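Local coordinates for protein DNA-entry nuclease inhibitor (Bacillus subtilis subsp. subtilis, PDB 4MQD) that inhibits the DNA-degrading activity of the DNA-entry nuclease and plays a role in the competence of cells for transformation, at residues F20-K25 against N88-E93. Sequence-based numbering, arbitrary orientation.
Sequences FTVFQK and NGIHIE
Thr21 and Phe23 pair with Glu93 and His91 as antiparallel hydrogen-bonded pairs, the strand axes 4.7 Å apart at their closest, with Val22 and Ile92 forming the non-hydrogen-bonded pair between them. These are neighbouring strands in the middle of an antiparallel sheet: strand 49-53 bonds to the far edge of 20-24, and strand 100-102 to that of 90-93. The straightest of the four ladder bonds runs from His91 N to Phe23 O, 2.9 Å with 171° at the hydrogen.

On one face, Val22 and Ile92 lie alongside each other, CG2 to CG1, while the other branch of Val22, CG1, meets Ile90 CD1 at 3.9 Å. These aliphatic groups turn inward onto Phe83 of strand 77-85 and Ile62 and Phe64 of strand 59-66, so they help fill the core between the two sheets.

The other face carries Phe23, His91 and Glu93. With CG set between its backbone N and carbonyl carbon (chi1 57°), the Phe23 ring swings across the neighbouring strand and lies over His91 CB, a CH-pi contact of 3.7 Å to the ring centroid. Glu93 borders the same ring at its edge, OE1 3.7 Å from Phe23 CZ, and this carboxylate is held by a salt bridge to Arg99. A serine in place of Phe23 would probably uncover His91 CB and open a gap beside the Glu93 side chain where the ring had lain.

Past the ladder, Lys25 O accepts a weak bond from His91 NE2 at the edge of the imidazole, while ND1 bonds to Leu100 O, so both ring nitrogens have partners. The lysine chain, bent at chi2, chi3 and chi4, runs on past Gly89, its CB beside Gly89 O, until NZ reaches Asn88 O at 2.9 Å.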
loop_
_atom_site.group_PDB
_atom_site.type_symbol
_atom_site.label_atom_id
_atom_site.label_comp_id
_atom_site.label_asym_id
_atom_site.label_seq_id
_atom_site.Cartn_x
_atom_site.Cartn_y
_atom_site.Cartn_z
ATOM N N PHE A 20 -8.781 -12.305 15.529
ATOM C CA PHE A 20 -9.587 -13.143 14.647
ATOM C C PHE A 20 -8.689 -14.274 14.158
ATOM O O PHE A 20 -7.463 -14.140 14.156
ATOM C CB PHE A 20 -10.170 -12.343 13.477
ATOM C CG PHE A 20 -9.135 -11.696 12.601
ATOM C CD1 PHE A 20 -8.601 -12.377 11.516
ATOM C CD2 PHE A 20 -8.705 -10.402 12.854
ATOM C CE1 PHE A 20 -7.651 -11.781 10.703
ATOM C CE2 PHE A 20 -7.754 -9.801 12.045
ATOM C CZ PHE A 20 -7.227 -10.492 10.969
ATOM N N THR A 21 -9.298 -15.379 13.745
ATOM C CA THR A 21 -8.551 -16.604 13.487
ATOM C C THR A 21 -8.876 -17.209 12.131
ATOM O O THR A 21 -10.043 -17.353 11.769
ATOM C CB THR A 21 -8.824 -17.641 14.593
ATOM O OG1 THR A 21 -8.468 -17.078 15.862
ATOM C CG2 THR A 21 -8.023 -18.922 14.364
ATOM N N VAL A 22 -7.822 -17.554 11.395
ATOM C CA VAL A 22 -7.935 -18.258 10.123
ATOM C C VAL A 22 -7.685 -19.735 10.395
ATOM O O VAL A 22 -6.647 -20.089 10.959
ATOM C CB VAL A 22 -6.896 -17.744 9.106
ATOM C CG1 VAL A 22 -7.060 -18.448 7.762
ATOM C CG2 VAL A 22 -7.003 -16.230 8.954
ATOM N N PHE A 23 -8.625 -20.593 10.005
ATOM C CA PHE A 23 -8.521 -22.025 10.306
ATOM C C PHE A 23 -9.129 -22.927 9.234
ATOM O O PHE A 23 -9.811 -22.462 8.317
ATOM C CB PHE A 23 -9.131 -22.327 11.681
ATOM C CG PHE A 23 -10.567 -21.901 11.830
ATOM C CD1 PHE A 23 -10.890 -20.571 12.068
ATOM C CD2 PHE A 23 -11.593 -22.833 11.768
ATOM C CE1 PHE A 23 -12.209 -20.177 12.221
ATOM C CE2 PHE A 23 -12.913 -22.446 11.921
ATOM C CZ PHE A 23 -13.222 -21.115 12.149
ATOM N N GLN A 24 -8.865 -24.225 9.366
ATOM C CA GLN A 24 -9.273 -25.214 8.372
ATOM C C GLN A 24 -10.790 -25.381 8.350
ATOM O O GLN A 24 -11.462 -25.134 9.351
ATOM C CB GLN A 24 -8.608 -26.569 8.649
ATOM C CG GLN A 24 -7.086 -26.536 8.772
ATOM C CD GLN A 24 -6.396 -25.901 7.576
ATOM O OE1 GLN A 24 -6.750 -26.164 6.427
ATOM N NE2 GLN A 24 -5.394 -25.068 7.844
ATOM N N LYS A 25 -11.310 -25.809 7.202
ATOM C CA LYS A 25 -12.755 -25.962 6.985
ATOM C C LYS A 25 -13.447 -26.759 8.095
ATOM O O LYS A 25 -14.522 -26.374 8.560
ATOM C CB LYS A 25 -13.024 -26.644 5.636
ATOM C CG LYS A 25 -14.485 -26.607 5.195
ATOM C CD LYS A 25 -14.896 -27.855 4.425
ATOM C CE LYS A 25 -14.345 -27.869 3.007
ATOM N NZ LYS A 25 -15.009 -26.872 2.122
ATOM N N ASN A 88 -9.868 -28.355 0.784
ATOM C CA ASN A 88 -10.294 -27.212 -0.028
ATOM C C ASN A 88 -11.305 -26.319 0.699
ATOM O O ASN A 88 -12.503 -26.607 0.714
ATOM C CB ASN A 88 -10.871 -27.698 -1.366
ATOM C CG ASN A 88 -10.975 -26.591 -2.401
ATOM O OD1 ASN A 88 -10.958 -25.404 -2.072
ATOM N ND2 ASN A 88 -11.083 -26.980 -3.667
ATOM N N GLY A 89 -10.804 -25.240 1.304
ATOM C CA GLY A 89 -11.642 -24.280 2.029
ATOM C C GLY A 89 -11.081 -23.896 3.390
ATOM O O GLY A 89 -10.439 -24.708 4.057
ATOM N N ILE A 90 -11.327 -22.652 3.796
ATOM C CA ILE A 90 -10.936 -22.158 5.118
ATOM C C ILE A 90 -12.049 -21.316 5.731
ATOM O O ILE A 90 -12.998 -20.940 5.045
ATOM C CB ILE A 90 -9.658 -21.295 5.056
ATOM C CG1 ILE A 90 -9.856 -20.094 4.123
ATOM C CG2 ILE A 90 -8.473 -22.132 4.603
ATOM C CD1 ILE A 90 -8.815 -19.010 4.292
ATOM N N HIS A 91 -11.921 -21.026 7.023
ATOM C CA HIS A 91 -12.823 -20.105 7.709
ATOM C C HIS A 91 -12.040 -18.973 8.354
ATOM O O HIS A 91 -10.860 -19.120 8.666
ATOM C CB HIS A 91 -13.621 -20.821 8.798
ATOM C CG HIS A 91 -14.542 -21.882 8.284
ATOM N ND1 HIS A 91 -15.555 -21.620 7.389
ATOM C CD2 HIS A 91 -14.614 -23.205 8.560
ATOM C CE1 HIS A 91 -16.205 -22.741 7.124
ATOM N NE2 HIS A 91 -15.653 -23.716 7.823
ATOM N N ILE A 92 -12.711 -17.841 8.541
ATOM C CA ILE A 92 -12.187 -16.747 9.350
ATOM C C ILE A 92 -13.275 -16.348 10.336
ATOM O O ILE A 92 -14.444 -16.229 9.964
ATOM C CB ILE A 92 -11.765 -15.535 8.496
ATOM C CG1 ILE A 92 -10.691 -15.958 7.485
ATOM C CG2 ILE A 92 -11.265 -14.408 9.393
ATOM C CD1 ILE A 92 -10.159 -14.834 6.620
ATOM N N GLU A 93 -12.891 -16.157 11.594
ATOM C CA GLU A 93 -13.859 -15.915 12.655
ATOM C C GLU A 93 -13.199 -15.316 13.893
ATOM O O GLU A 93 -12.049 -15.627 14.210
ATOM C CB GLU A 93 -14.555 -17.232 13.028
ATOM C CG GLU A 93 -15.808 -17.060 13.874
ATOM C CD GLU A 93 -16.500 -18.370 14.201
ATOM O OE1 GLU A 93 -16.246 -19.384 13.517
ATOM O OE2 GLU A 93 -17.309 -18.382 15.153
#